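PDB 3KXW: saframycin Mx1 synthetase B from Legionella pneumophila subsp. pneumophila, which belongs to the ANL clan of AMP-binding enzymes, joining a large AMP-binding region to a smaller C-terminal one, with 5'-O-[(S)-(dodecanoyloxy)(hydroxy)phosphoryl]adenosine in its pocket. Local coordinates for residues S244-P249 against Y271-K276; V541-K546 against L570-T575; K488-V493 against N559-H564; F212-P217 against I238-F243; L348-E353 against G369-V374. One frame throughout, in Å; residues are numbered along the deposited sequence.

Contact 1 of 5, residues S244-P249 against Y271-K276; sequences SFLQNP and YDYCVK
Tyr273 reaches across from helix 269-277 and donates its hydroxyl to the backbone carbonyl of Leu246, with OH and O 2.7 Å apart. That oxygen lies in the plane of the tyrosine ring, at its edge. The ring is then gripped by carbon: Leu246 CD2 sits over one face, 4.2 Å from the ring centroid, and Pro249 CG presses obliquely on Tyr273 CE2 at a tight 3.3 Å. Phe245 CZ meets Tyr273 CD2 at 3.9 Å, the ring planes 55° apart and the two side chains running past each other in opposite directions. Tyr273 extends this far because CG stands anti to the backbone N (chi1 -168°). One residue on, Cys274 SG lies at the edge of the Phe245 ring, 4.0 Å from CE1, in a sulfur-aromatic contact. Further out, Trp214 stacks on Phe245, while Phe526 and Tyr530 of helix 515-533 cover Leu246. The arrangement is buried helix-to-helix packing within the AMP-binding region, with a tyrosine bonded to the last turn of helix 242-247.

Contact 2 of 5, residues V541-K546 against L570-T575; sequences VLIPLK and LPIVAT
Leu542 and Ala574 form the hydrogen-bonded pair of this antiparallel edge: Leu542 N gives a bond to Ala574 O, 2.9 Å long. In return Leu542 O receives two amides, Val573 N at 2.8 Å and, more weakly, Ala574 N at 3.4 Å. The stronger donor comes in 31° out of the carbonyl plane. Two residues thus face one, which is a classic beta bulge; Val573 has helical backbone angles, and beyond it the strand settles into pairing at Ala574 and Thr575. Strand 574-577 is here the outermost strand of the four-stranded mixed sheet of the C-terminal region, and strand 539-544 continues inward by backbone bonds to strand 499-508. Apolar side chains add to the pairing. Val541 CG1, anti to its own amide nitrogen (chi1 -172°), meets Ile572 CD1 at 3.9 Å, the two side chains crossing at about a right angle. Val573 CG2 passes Pro544 CD at 3.9 Å, and Leu521 and Phe522 of helix 515-533 cover Leu542. Around Pro571 the contacts are to a polar atom: its carbonyl oxygen is buried without a hydrogen-bonding partner, facing Ile543 CG2 at 3.3 Å and Pro544 CD at 3.5 Å, carbon groups that offer it no N-H.

Contact 3 of 5, residues K488-V493 against N559-H564; sequences KCAAFV and NFCRKH
Cys561 turns two atoms to strand 486-496: SG rests on Ala490 CB at 3.7 Å, and CB meets Phe492 CE2 at 3.8 Å. SG, anti to the carbonyl carbon, points to the alanine. Arg562 follows and does more. Arg562 CB stands over one face of the Phe492 ring, 4.2 Å from the centroid and offset toward the ring's margin, and its CA lies over the same ring. The chain then bends at chi3 (-79°) and brings the guanidinium back beside the strand, where Phe492 CD1 lies over its centre, although ring and guanidinium planes are inclined by 51°. From there Arg562 NH2 donates to Val493 O at 2.7 Å, and Arg562 NH1 adds a weak bond to the same oxygen at 3.2 Å. Helix and strand directions differ by 65°, so the helix lies aslant on the sheet of the C-terminal region, with Met505 also touching Cys561. The contact combines apolar packing of Ala490, Phe492 and Cys561 with a charged group at the partly exposed Arg562: two N-H groups converge on one neutral carbonyl, and the positive charge would probably polarise that C=O.

Contact 4 of 5, residues F212-P217 against I238-F243; sequences FSWLPP and IMMSPF
Ile238 O is met from several directions by the neighbouring strand: Ser213 N donates to it at 2.8 Å, Phe212 CA approaches at 3.1 Å, and the Phe212 ring turns one face to it. These are the parallel strands of a beta-alpha-beta crossover, 210-213 and 236-239 joined through helix 220-233, in the AMP-binding region. The ladder continues where Met240 N donates to Ser213 O at 3.0 Å, before both chains leave the sheet. Met239 and Met240 are modelled as selenomethionine. Phe212 projects with CG anti to the amide nitrogen (chi1 -175°), which sets its ring across Ile238 CG2 and brings CZ to 3.9 Å from Met240 CG; Met240 SE lies at the ring edge, a Met-aromatic contact. Trp214 CB packs on Met240 CG at 3.7 Å, and its indole continues onto Pro242. Ser213 OG accepts from Leu215 N, an ST turn; the Leu215 side chain lies about 7 Å from the bound 5'-O-[(S)-(dodecanoyloxy)(hydroxy)phosphoryl]adenosine. Past the ladder a water joins the diverging chains, donating to Leu215 O at 2.9 Å and to Met240 O at 2.8 Å.

Contact 5 of 5, residues L348-E353 against G369-V374; sequences LTLAKE and GSYKLV
Leu348 and Leu373, then Leu350 and Tyr371, form two hydrogen-bonded pairs of an antiparallel ladder, closed by four bonds such as Leu373 N to Leu348 O and Leu350 N to Tyr371 O, each 2.8 Å; the short strand axes run at 140° to each other. On the leucine side, Leu350 CB lies over one face of the Tyr371 ring, 4.1 Å from its centroid, and Leu350 CD1 meets Leu373 CD1 at 3.7 Å, these two side chains crossing at about a right angle. Tyr371 reaches over Leu350 with CG between the backbone N and the carbonyl carbon (chi1 60°); its CE2 comes to 3.4 Å from Ala351 O. His498 stacks on the same tyrosine. On the other side, Thr349 CG2 touches Ser370 CB at 3.6 Å, while Thr349 OG1 is bonded to Asp365 and Ser370 OG to Ser367. At the end where the connecting loop begins and ends, Gly369 O lies 3.4 Å from Lys352 CB. Tyr452 and Phe445 of neighbouring strands pack against Leu348 and Leu373. The whole is a two-stranded antiparallel ribbon near the surface of the AMP-binding region, its strands linked by a long irregular loop.

Along the chain contact 4 comes first, then contact 1, contact 5, and finally contacts 2 and 3, whose segments alternate. Contacts 1 and 4 share helix 242-247 and touch directly, Phe245 meeting Trp214 and Met240, their centres about 13 Å apart. Contacts 2 and 3 lie about 12 Å apart, centre to centre, on one four-stranded sheet of the C-terminal region: helix 554-567 runs between strands 539-544 and 574-577 in sequence, and Leu570 packs on His564. Contact 5 is about 28 Å or more, centre to centre, from every other contact. Helix 515-533, from the C-terminal region, touches residues of contacts 1, 2 and 4, so it bridges the two parts of the protein.

Contact 1 of 5, residues S244-P249 against Y271-K276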
# COMPACT_ATOMS: atom_id res chain seq x y z
N SER A 244 6.24 -10.11 9.08
CA SER A 244 6.06 -11.57 9.05
C SER A 244 6.13 -12.10 7.63
O SER A 244 6.76 -13.13 7.36
CB SER A 244 4.72 -11.95 9.71
OG SER A 244 4.82 -11.77 11.11
N PHE A 245 5.49 -11.39 6.71
CA PHE A 245 5.55 -11.79 5.31
C PHE A 245 6.99 -11.78 4.76
O PHE A 245 7.44 -12.75 4.15
CB PHE A 245 4.68 -10.88 4.44
CG PHE A 245 4.85 -11.15 2.98
CD1 PHE A 245 4.55 -12.40 2.47
CD2 PHE A 245 5.37 -10.18 2.14
CE1 PHE A 245 4.76 -12.68 1.13
CE2 PHE A 245 5.55 -10.45 0.80
CZ PHE A 245 5.25 -11.70 0.30
N LEU A 246 7.69 -10.68 4.97
CA LEU A 246 9.04 -10.53 4.43
C LEU A 246 10.01 -11.53 5.01
O LEU A 246 10.84 -12.09 4.29
CB LEU A 246 9.55 -9.09 4.58
CG LEU A 246 8.84 -8.05 3.70
CD1 LEU A 246 9.51 -6.72 3.85
CD2 LEU A 246 8.84 -8.44 2.23
N GLN A 247 9.90 -11.80 6.30
CA GLN A 247 10.74 -12.82 6.92
C GLN A 247 10.48 -14.23 6.40
O GLN A 247 11.37 -15.07 6.43
CB GLN A 247 10.54 -12.82 8.43
CG GLN A 247 11.07 -11.59 9.10
CD GLN A 247 12.43 -11.82 9.70
OE1 GLN A 247 13.44 -11.28 9.23
NE2 GLN A 247 12.48 -12.63 10.76
N ASN A 248 9.25 -14.50 5.97
CA ASN A 248 8.86 -15.88 5.63
C ASN A 248 7.63 -15.84 4.75
O ASN A 248 6.53 -16.06 5.22
CB ASN A 248 8.51 -16.66 6.92
CG ASN A 248 8.22 -18.13 6.66
OD1 ASN A 248 8.70 -18.71 5.67
ND2 ASN A 248 7.43 -18.76 7.55
N PRO A 249 7.83 -15.55 3.45
CA PRO A 249 6.71 -15.31 2.53
C PRO A 249 5.83 -16.54 2.36
O PRO A 249 4.64 -16.41 2.05
CB PRO A 249 7.39 -14.98 1.19
CG PRO A 249 8.83 -14.80 1.49
CD PRO A 249 9.14 -15.45 2.79
N TYR A 271 4.32 -11.14 -5.45
CA TYR A 271 4.20 -12.40 -6.16
C TYR A 271 5.60 -12.89 -6.61
O TYR A 271 5.95 -14.06 -6.47
CB TYR A 271 3.16 -12.31 -7.30
CG TYR A 271 1.74 -12.02 -6.79
CD1 TYR A 271 1.00 -13.00 -6.16
CD2 TYR A 271 1.18 -10.76 -6.93
CE1 TYR A 271 -0.29 -12.75 -5.67
CE2 TYR A 271 -0.10 -10.49 -6.45
CZ TYR A 271 -0.83 -11.49 -5.81
OH TYR A 271 -2.08 -11.23 -5.34
N ASP A 272 6.42 -11.96 -7.11
CA ASP A 272 7.78 -12.29 -7.48
C ASP A 272 8.57 -12.71 -6.27
O ASP A 272 9.42 -13.59 -6.34
CB ASP A 272 8.48 -11.08 -8.10
CG ASP A 272 8.03 -10.83 -9.52
OD1 ASP A 272 7.99 -11.79 -10.32
OD2 ASP A 272 7.71 -9.68 -9.83
N TYR A 273 8.30 -12.06 -5.15
CA TYR A 273 9.03 -12.33 -3.92
C TYR A 273 8.76 -13.75 -3.44
O TYR A 273 9.67 -14.44 -2.98
CB TYR A 273 8.64 -11.30 -2.86
CG TYR A 273 9.50 -11.28 -1.63
CD1 TYR A 273 10.78 -10.73 -1.64
CD2 TYR A 273 9.03 -11.79 -0.44
CE1 TYR A 273 11.58 -10.72 -0.47
CE2 TYR A 273 9.78 -11.77 0.69
CZ TYR A 273 11.04 -11.25 0.69
OH TYR A 273 11.72 -11.29 1.91
N CYS A 274 7.49 -14.18 -3.53
CA CYS A 274 7.13 -15.58 -3.26
C CYS A 274 7.85 -16.57 -4.16
O CYS A 274 8.40 -17.56 -3.69
CB CYS A 274 5.63 -15.80 -3.41
SG CYS A 274 4.64 -15.08 -2.08
N VAL A 275 7.85 -16.29 -5.46
CA VAL A 275 8.53 -17.16 -6.41
C VAL A 275 10.01 -17.26 -6.07
O VAL A 275 10.59 -18.36 -6.10
CB VAL A 275 8.34 -16.65 -7.85
CG1 VAL A 275 9.33 -17.35 -8.83
CG2 VAL A 275 6.91 -16.85 -8.31
N LYS A 276 10.63 -16.13 -5.79
CA LYS A 276 12.06 -16.08 -5.53
C LYS A 276 12.47 -16.79 -4.23
O LYS A 276 13.52 -17.45 -4.16
CB LYS A 276 12.55 -14.64 -5.49
CG LYS A 276 14.07 -14.56 -5.48
CD LYS A 276 14.55 -13.44 -6.32
CE LYS A 276 16.01 -13.64 -6.72
NZ LYS A 276 16.11 -14.17 -8.09

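Contact 2 of 5, residues V541-K546 against L570-T575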
# COMPACT_ATOMS: atom_id res chain seq x y z
N VAL A 541 23.39 -5.32 -6.33
CA VAL A 541 24.68 -5.72 -6.89
C VAL A 541 25.77 -5.62 -5.82
O VAL A 541 25.88 -4.59 -5.14
CB VAL A 541 25.11 -4.81 -8.08
CG1 VAL A 541 26.35 -5.38 -8.73
CG2 VAL A 541 23.98 -4.72 -9.11
N LEU A 542 26.57 -6.68 -5.70
CA LEU A 542 27.64 -6.74 -4.71
C LEU A 542 28.95 -6.64 -5.48
O LEU A 542 29.11 -7.28 -6.51
CB LEU A 542 27.59 -8.06 -3.91
CG LEU A 542 26.29 -8.37 -3.13
CD1 LEU A 542 26.40 -9.66 -2.29
CD2 LEU A 542 25.83 -7.20 -2.24
N ILE A 543 29.87 -5.82 -4.98
CA ILE A 543 31.19 -5.65 -5.57
C ILE A 543 32.24 -5.64 -4.46
O ILE A 543 31.90 -5.48 -3.30
CB ILE A 543 31.24 -4.35 -6.39
CG1 ILE A 543 31.08 -3.13 -5.47
CG2 ILE A 543 30.16 -4.36 -7.49
CD1 ILE A 543 31.42 -1.84 -6.17
N PRO A 544 33.53 -5.80 -4.82
CA PRO A 544 34.60 -5.85 -3.82
C PRO A 544 34.83 -4.51 -3.12
O PRO A 544 34.48 -3.45 -3.62
CB PRO A 544 35.85 -6.22 -4.64
CG PRO A 544 35.33 -6.81 -5.91
CD PRO A 544 34.06 -6.04 -6.18
N LEU A 545 35.43 -4.59 -1.93
CA LEU A 545 35.86 -3.41 -1.19
C LEU A 545 36.72 -2.49 -2.04
O LEU A 545 37.48 -2.94 -2.90
CB LEU A 545 36.68 -3.83 0.03
CG LEU A 545 36.03 -3.89 1.40
CD1 LEU A 545 37.13 -3.80 2.47
CD2 LEU A 545 34.98 -2.79 1.60
N LYS A 546 36.57 -1.19 -1.80
CA LYS A 546 37.35 -0.15 -2.50
C LYS A 546 37.07 -0.09 -4.00
O LYS A 546 37.79 0.57 -4.75
CB LYS A 546 38.85 -0.33 -2.21
CG LYS A 546 39.76 0.80 -2.73
CD LYS A 546 39.57 2.12 -1.96
CE LYS A 546 40.73 3.10 -2.24
NZ LYS A 546 40.66 4.38 -1.43
N LEU A 570 32.65 -2.91 -14.24
CA LEU A 570 33.13 -3.17 -12.88
C LEU A 570 33.11 -4.63 -12.42
O LEU A 570 32.34 -5.46 -12.91
CB LEU A 570 32.47 -2.23 -11.86
CG LEU A 570 30.97 -2.06 -11.72
CD1 LEU A 570 30.26 -3.39 -11.76
CD2 LEU A 570 30.73 -1.36 -10.41
N PRO A 571 34.00 -4.95 -11.48
CA PRO A 571 34.06 -6.32 -10.99
C PRO A 571 32.79 -6.58 -10.20
O PRO A 571 32.47 -5.78 -9.32
CB PRO A 571 35.27 -6.31 -10.04
CG PRO A 571 35.94 -4.98 -10.21
CD PRO A 571 34.90 -4.05 -10.73
N ILE A 572 32.08 -7.66 -10.50
CA ILE A 572 30.85 -7.97 -9.77
C ILE A 572 30.99 -9.27 -9.00
O ILE A 572 31.38 -10.29 -9.55
CB ILE A 572 29.64 -8.05 -10.73
CG1 ILE A 572 29.26 -6.66 -11.25
CG2 ILE A 572 28.45 -8.68 -10.03
CD1 ILE A 572 27.96 -6.63 -12.05
N VAL A 573 30.66 -9.22 -7.71
CA VAL A 573 30.70 -10.40 -6.86
C VAL A 573 29.43 -11.22 -7.06
O VAL A 573 29.47 -12.44 -7.21
CB VAL A 573 30.82 -10.02 -5.38
CG1 VAL A 573 30.62 -11.25 -4.48
CG2 VAL A 573 32.15 -9.32 -5.11
N ALA A 574 28.28 -10.55 -7.02
CA ALA A 574 27.02 -11.24 -7.25
C ALA A 574 25.93 -10.24 -7.55
O ALA A 574 26.05 -9.06 -7.20
CB ALA A 574 26.63 -12.12 -6.06
N THR A 575 24.87 -10.71 -8.19
CA THR A 575 23.73 -9.87 -8.50
C THR A 575 22.49 -10.60 -8.04
O THR A 575 22.44 -11.82 -8.14
CB THR A 575 23.63 -9.56 -10.01
OG1 THR A 575 24.80 -8.85 -10.42
CG2 THR A 575 22.41 -8.70 -10.34

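Contact 3 of 5, residues K488-V493 against N559-H564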
# COMPACT_ATOMS: atom_id res chain seq x y z
N LYS A 488 31.26 0.75 1.13
CA LYS A 488 30.35 1.80 0.67
C LYS A 488 29.15 1.27 -0.12
O LYS A 488 29.15 0.13 -0.59
CB LYS A 488 31.12 2.84 -0.16
CG LYS A 488 32.12 3.66 0.67
CD LYS A 488 31.42 4.33 1.83
CE LYS A 488 32.28 5.40 2.44
NZ LYS A 488 33.63 4.86 2.75
N CYS A 489 28.13 2.10 -0.26
CA CYS A 489 26.94 1.68 -0.98
C CYS A 489 26.34 2.84 -1.79
O CYS A 489 26.66 4.00 -1.57
CB CYS A 489 25.88 1.13 -0.01
SG CYS A 489 25.01 2.40 0.98
N ALA A 490 25.46 2.50 -2.71
CA ALA A 490 24.81 3.50 -3.53
C ALA A 490 23.45 2.93 -3.93
O ALA A 490 23.31 1.73 -4.11
CB ALA A 490 25.64 3.82 -4.75
N ALA A 491 22.45 3.81 -4.01
CA ALA A 491 21.11 3.41 -4.43
C ALA A 491 20.65 4.35 -5.53
O ALA A 491 20.91 5.54 -5.47
CB ALA A 491 20.15 3.48 -3.26
N PHE A 492 19.95 3.82 -6.52
CA PHE A 492 19.49 4.65 -7.62
C PHE A 492 18.46 3.87 -8.40
O PHE A 492 18.37 2.65 -8.28
CB PHE A 492 20.65 5.05 -8.53
CG PHE A 492 21.52 3.92 -8.95
CD1 PHE A 492 21.30 3.25 -10.15
CD2 PHE A 492 22.56 3.49 -8.15
CE1 PHE A 492 22.11 2.19 -10.54
CE2 PHE A 492 23.37 2.43 -8.54
CZ PHE A 492 23.15 1.79 -9.74
N VAL A 493 17.71 4.58 -9.23
CA VAL A 493 16.72 3.94 -10.08
C VAL A 493 17.15 3.94 -11.52
O VAL A 493 17.60 4.97 -12.05
CB VAL A 493 15.36 4.65 -9.98
CG1 VAL A 493 14.33 3.97 -10.90
CG2 VAL A 493 14.88 4.63 -8.55
N ASN A 559 26.67 8.22 -9.15
CA ASN A 559 26.85 8.35 -10.60
C ASN A 559 27.87 7.37 -11.17
O ASN A 559 27.70 6.86 -12.27
CB ASN A 559 27.23 9.78 -10.98
CG ASN A 559 26.10 10.75 -10.74
OD1 ASN A 559 24.93 10.35 -10.66
ND2 ASN A 559 26.43 12.04 -10.60
N PHE A 560 28.91 7.09 -10.40
CA PHE A 560 29.92 6.11 -10.81
C PHE A 560 29.28 4.73 -10.95
O PHE A 560 29.49 4.05 -11.96
CB PHE A 560 31.08 6.06 -9.81
CG PHE A 560 32.01 4.89 -10.02
CD1 PHE A 560 33.19 5.05 -10.73
CD2 PHE A 560 31.70 3.64 -9.51
CE1 PHE A 560 34.05 3.97 -10.93
CE2 PHE A 560 32.54 2.56 -9.72
CZ PHE A 560 33.72 2.73 -10.43
N CYS A 561 28.50 4.33 -9.95
CA CYS A 561 27.87 3.01 -9.94
C CYS A 561 26.86 2.88 -11.05
O CYS A 561 26.74 1.84 -11.70
CB CYS A 561 27.16 2.76 -8.60
SG CYS A 561 28.25 2.63 -7.16
N ARG A 562 26.08 3.93 -11.26
CA ARG A 562 25.09 3.91 -12.32
C ARG A 562 25.78 3.75 -13.68
O ARG A 562 25.35 2.96 -14.51
CB ARG A 562 24.25 5.18 -12.28
CG ARG A 562 23.30 5.32 -13.45
CD ARG A 562 22.76 6.75 -13.49
NE ARG A 562 21.69 6.98 -12.52
CZ ARG A 562 20.43 6.57 -12.70
NH1 ARG A 562 20.10 5.89 -13.80
NH2 ARG A 562 19.51 6.84 -11.78
N LYS A 563 26.89 4.48 -13.86
CA LYS A 563 27.59 4.50 -15.15
C LYS A 563 28.33 3.20 -15.45
O LYS A 563 28.40 2.77 -16.60
CB LYS A 563 28.56 5.68 -15.23
CG LYS A 563 29.59 5.52 -16.34
CD LYS A 563 30.55 6.71 -16.43
CE LYS A 563 31.61 6.45 -17.49
NZ LYS A 563 31.89 7.67 -18.31
N HIS A 564 28.88 2.58 -14.41
CA HIS A 564 29.65 1.35 -14.62
C HIS A 564 28.83 0.07 -14.51
O HIS A 564 29.30 -1.00 -14.89
CB HIS A 564 30.89 1.33 -13.73
CG HIS A 564 31.90 2.37 -14.09
ND1 HIS A 564 31.98 3.59 -13.46
CD2 HIS A 564 32.87 2.37 -15.05
CE1 HIS A 564 32.96 4.30 -14.00
NE2 HIS A 564 33.52 3.58 -14.96

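Contact 4 of 5, residues F212-P217 against I238-F243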
# COMPACT_ATOMS: atom_id res chain seq x y z
N PHE A 212 -7.57 -12.61 3.58
CA PHE A 212 -6.30 -12.65 4.31
C PHE A 212 -5.45 -11.45 3.89
O PHE A 212 -5.43 -11.08 2.72
CB PHE A 212 -5.53 -13.95 4.08
CG PHE A 212 -4.31 -14.02 4.92
CD1 PHE A 212 -4.37 -14.54 6.21
CD2 PHE A 212 -3.12 -13.44 4.49
CE1 PHE A 212 -3.25 -14.54 7.02
CE2 PHE A 212 -2.00 -13.43 5.30
CZ PHE A 212 -2.07 -13.98 6.58
N SER A 213 -4.76 -10.84 4.84
CA SER A 213 -3.87 -9.75 4.48
C SER A 213 -2.63 -9.67 5.33
O SER A 213 -2.72 -9.78 6.54
CB SER A 213 -4.63 -8.43 4.56
OG SER A 213 -3.81 -7.35 4.13
N TRP A 214 -1.48 -9.48 4.69
CA TRP A 214 -0.27 -9.05 5.44
C TRP A 214 0.05 -7.59 5.16
O TRP A 214 1.07 -7.08 5.63
CB TRP A 214 0.96 -9.90 5.07
CG TRP A 214 1.24 -9.93 3.58
CD1 TRP A 214 0.84 -10.90 2.71
CD2 TRP A 214 1.96 -8.96 2.80
NE1 TRP A 214 1.26 -10.59 1.43
CE2 TRP A 214 1.95 -9.40 1.46
CE3 TRP A 214 2.62 -7.77 3.11
CZ2 TRP A 214 2.55 -8.69 0.43
CZ3 TRP A 214 3.24 -7.06 2.08
CH2 TRP A 214 3.19 -7.52 0.75
N LEU A 215 -0.81 -6.91 4.40
CA LEU A 215 -0.51 -5.56 3.88
C LEU A 215 -0.41 -4.50 4.95
O LEU A 215 -1.12 -4.54 5.95
CB LEU A 215 -1.52 -5.14 2.82
CG LEU A 215 -1.67 -6.02 1.57
CD1 LEU A 215 -2.76 -5.45 0.65
CD2 LEU A 215 -0.33 -6.19 0.81
N PRO A 216 0.48 -3.52 4.75
CA PRO A 216 0.61 -2.43 5.73
C PRO A 216 -0.76 -1.79 6.00
O PRO A 216 -1.39 -1.34 5.04
CB PRO A 216 1.50 -1.40 5.01
CG PRO A 216 2.22 -2.15 3.94
CD PRO A 216 1.44 -3.42 3.63
N PRO A 217 -1.21 -1.75 7.26
CA PRO A 217 -2.48 -1.08 7.56
C PRO A 217 -2.33 0.46 7.47
O PRO A 217 -3.32 1.15 7.64
CB PRO A 217 -2.79 -1.49 9.01
CG PRO A 217 -1.59 -2.14 9.55
CD PRO A 217 -0.54 -2.27 8.46
N ILE A 238 -8.41 -11.87 8.17
CA ILE A 238 -7.36 -12.59 8.87
C ILE A 238 -6.03 -11.99 8.49
O ILE A 238 -5.75 -11.85 7.30
CB ILE A 238 -7.32 -14.11 8.46
CG1 ILE A 238 -8.72 -14.73 8.52
CG2 ILE A 238 -6.28 -14.87 9.33
CD1 ILE A 238 -9.25 -14.90 9.84
N MSE A 239 -5.22 -11.60 9.47
CA MSE A 239 -4.08 -10.74 9.17
C MSE A 239 -2.76 -11.11 9.86
O MSE A 239 -2.75 -11.73 10.91
CB MSE A 239 -4.43 -9.29 9.53
CG MSE A 239 -5.57 -8.71 8.72
SE MSE A 239 -6.30 -7.16 9.70
CE MSE A 239 -7.22 -8.17 11.13
N MSE A 240 -1.67 -10.69 9.25
CA MSE A 240 -0.39 -10.67 9.92
C MSE A 240 0.35 -9.41 9.48
O MSE A 240 -0.12 -8.67 8.59
CB MSE A 240 0.43 -11.91 9.58
CG MSE A 240 0.90 -11.96 8.14
SE MSE A 240 1.85 -13.64 7.76
CE MSE A 240 2.19 -13.34 5.87
N SER A 241 1.52 -9.17 10.06
CA SER A 241 2.28 -7.97 9.72
C SER A 241 3.12 -8.13 8.45
O SER A 241 3.49 -9.23 8.07
CB SER A 241 3.21 -7.60 10.88
OG SER A 241 4.23 -8.57 11.00
N PRO A 242 3.46 -7.02 7.81
CA PRO A 242 4.34 -7.13 6.64
C PRO A 242 5.68 -7.71 7.03
O PRO A 242 6.28 -8.44 6.22
CB PRO A 242 4.50 -5.67 6.18
CG PRO A 242 3.27 -5.01 6.65
CD PRO A 242 2.99 -5.63 8.00
N PHE A 243 6.15 -7.41 8.24
CA PHE A 243 7.41 -8.00 8.72
C PHE A 243 7.36 -9.54 8.65
O PHE A 243 8.31 -10.19 8.20
CB PHE A 243 7.70 -7.52 10.16
CG PHE A 243 8.89 -8.19 10.80
CD1 PHE A 243 10.17 -7.71 10.58
CD2 PHE A 243 8.72 -9.30 11.60
CE1 PHE A 243 11.28 -8.34 11.17
CE2 PHE A 243 9.82 -9.92 12.20
CZ PHE A 243 11.09 -9.44 11.97
O HOH W 1 -0.90 -5.95 8.46

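Contact 5 of 5, residues L348-E353 against G369-V374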
# COMPACT_ATOMS: atom_id res chain seq x y z
N LEU A 348 -2.41 -6.40 -23.69
CA LEU A 348 -2.18 -5.88 -25.04
C LEU A 348 -0.71 -5.89 -25.36
O LEU A 348 0.13 -5.75 -24.48
CB LEU A 348 -2.71 -4.46 -25.17
CG LEU A 348 -4.22 -4.31 -25.19
CD1 LEU A 348 -4.56 -2.82 -25.04
CD2 LEU A 348 -4.79 -4.92 -26.47
N THR A 349 -0.38 -6.06 -26.64
CA THR A 349 1.01 -6.07 -27.05
C THR A 349 1.30 -4.80 -27.81
O THR A 349 0.70 -4.54 -28.85
CB THR A 349 1.31 -7.28 -27.95
OG1 THR A 349 0.94 -8.49 -27.27
CG2 THR A 349 2.79 -7.31 -28.30
N LEU A 350 2.21 -4.00 -27.27
CA LEU A 350 2.58 -2.76 -27.92
C LEU A 350 3.89 -2.94 -28.67
O LEU A 350 4.75 -3.73 -28.27
CB LEU A 350 2.73 -1.61 -26.93
CG LEU A 350 1.67 -1.33 -25.85
CD1 LEU A 350 1.58 0.16 -25.56
CD2 LEU A 350 0.31 -1.91 -26.19
N ALA A 351 4.04 -2.18 -29.75
CA ALA A 351 5.27 -2.14 -30.53
C ALA A 351 6.40 -1.44 -29.78
O ALA A 351 6.17 -0.56 -28.95
CB ALA A 351 5.02 -1.44 -31.87
N LYS A 352 7.64 -1.79 -30.10
CA LYS A 352 8.78 -1.11 -29.50
C LYS A 352 8.72 0.38 -29.79
O LYS A 352 9.01 1.22 -28.93
CB LYS A 352 10.10 -1.67 -30.04
CG LYS A 352 11.30 -1.08 -29.30
CD LYS A 352 12.61 -1.36 -30.02
CE LYS A 352 13.78 -0.74 -29.26
NZ LYS A 352 13.61 0.74 -29.05
N GLU A 353 8.36 0.71 -31.02
CA GLU A 353 8.31 2.09 -31.46
C GLU A 353 6.92 2.66 -31.26
O GLU A 353 5.97 2.19 -31.88
CB GLU A 353 8.70 2.17 -32.93
CG GLU A 353 8.70 3.58 -33.47
CD GLU A 353 9.70 4.47 -32.77
OE1 GLU A 353 10.88 4.05 -32.62
OE2 GLU A 353 9.31 5.59 -32.38
N GLY A 369 10.94 -6.93 -29.99
CA GLY A 369 10.95 -5.71 -29.19
C GLY A 369 9.57 -5.31 -28.67
O GLY A 369 9.45 -4.30 -27.98
N SER A 370 8.55 -6.10 -28.99
CA SER A 370 7.20 -5.86 -28.48
C SER A 370 7.15 -6.11 -26.97
O SER A 370 7.99 -6.83 -26.43
CB SER A 370 6.20 -6.77 -29.19
OG SER A 370 6.40 -8.12 -28.82
N TYR A 371 6.15 -5.54 -26.30
CA TYR A 371 5.98 -5.75 -24.87
C TYR A 371 4.50 -5.78 -24.52
O TYR A 371 3.68 -5.27 -25.27
CB TYR A 371 6.71 -4.69 -24.04
CG TYR A 371 6.30 -3.25 -24.26
CD1 TYR A 371 5.51 -2.58 -23.33
CD2 TYR A 371 6.72 -2.55 -25.40
CE1 TYR A 371 5.14 -1.25 -23.53
CE2 TYR A 371 6.36 -1.24 -25.60
CZ TYR A 371 5.57 -0.59 -24.66
OH TYR A 371 5.23 0.73 -24.87
N LYS A 372 4.17 -6.38 -23.39
CA LYS A 372 2.78 -6.57 -23.02
C LYS A 372 2.40 -5.64 -21.88
O LYS A 372 3.18 -5.46 -20.94
CB LYS A 372 2.52 -8.02 -22.60
CG LYS A 372 2.65 -9.07 -23.71
CD LYS A 372 1.71 -10.23 -23.43
CE LYS A 372 2.27 -11.54 -23.94
NZ LYS A 372 1.37 -12.68 -23.54
N LEU A 373 1.22 -5.05 -21.97
CA LEU A 373 0.65 -4.30 -20.87
C LEU A 373 -0.54 -5.08 -20.36
O LEU A 373 -1.26 -5.70 -21.15
CB LEU A 373 0.21 -2.91 -21.30
CG LEU A 373 1.28 -1.91 -21.74
CD1 LEU A 373 0.63 -0.58 -22.08
CD2 LEU A 373 2.36 -1.74 -20.67
N VAL A 374 -0.75 -5.04 -19.04
CA VAL A 374 -1.84 -5.75 -18.42
C VAL A 374 -2.98 -4.78 -18.20
O VAL A 374 -2.76 -3.65 -17.78
CB VAL A 374 -1.44 -6.32 -17.05
CG1 VAL A 374 -2.64 -6.96 -16.37
CG2 VAL A 374 -0.29 -7.35 -17.20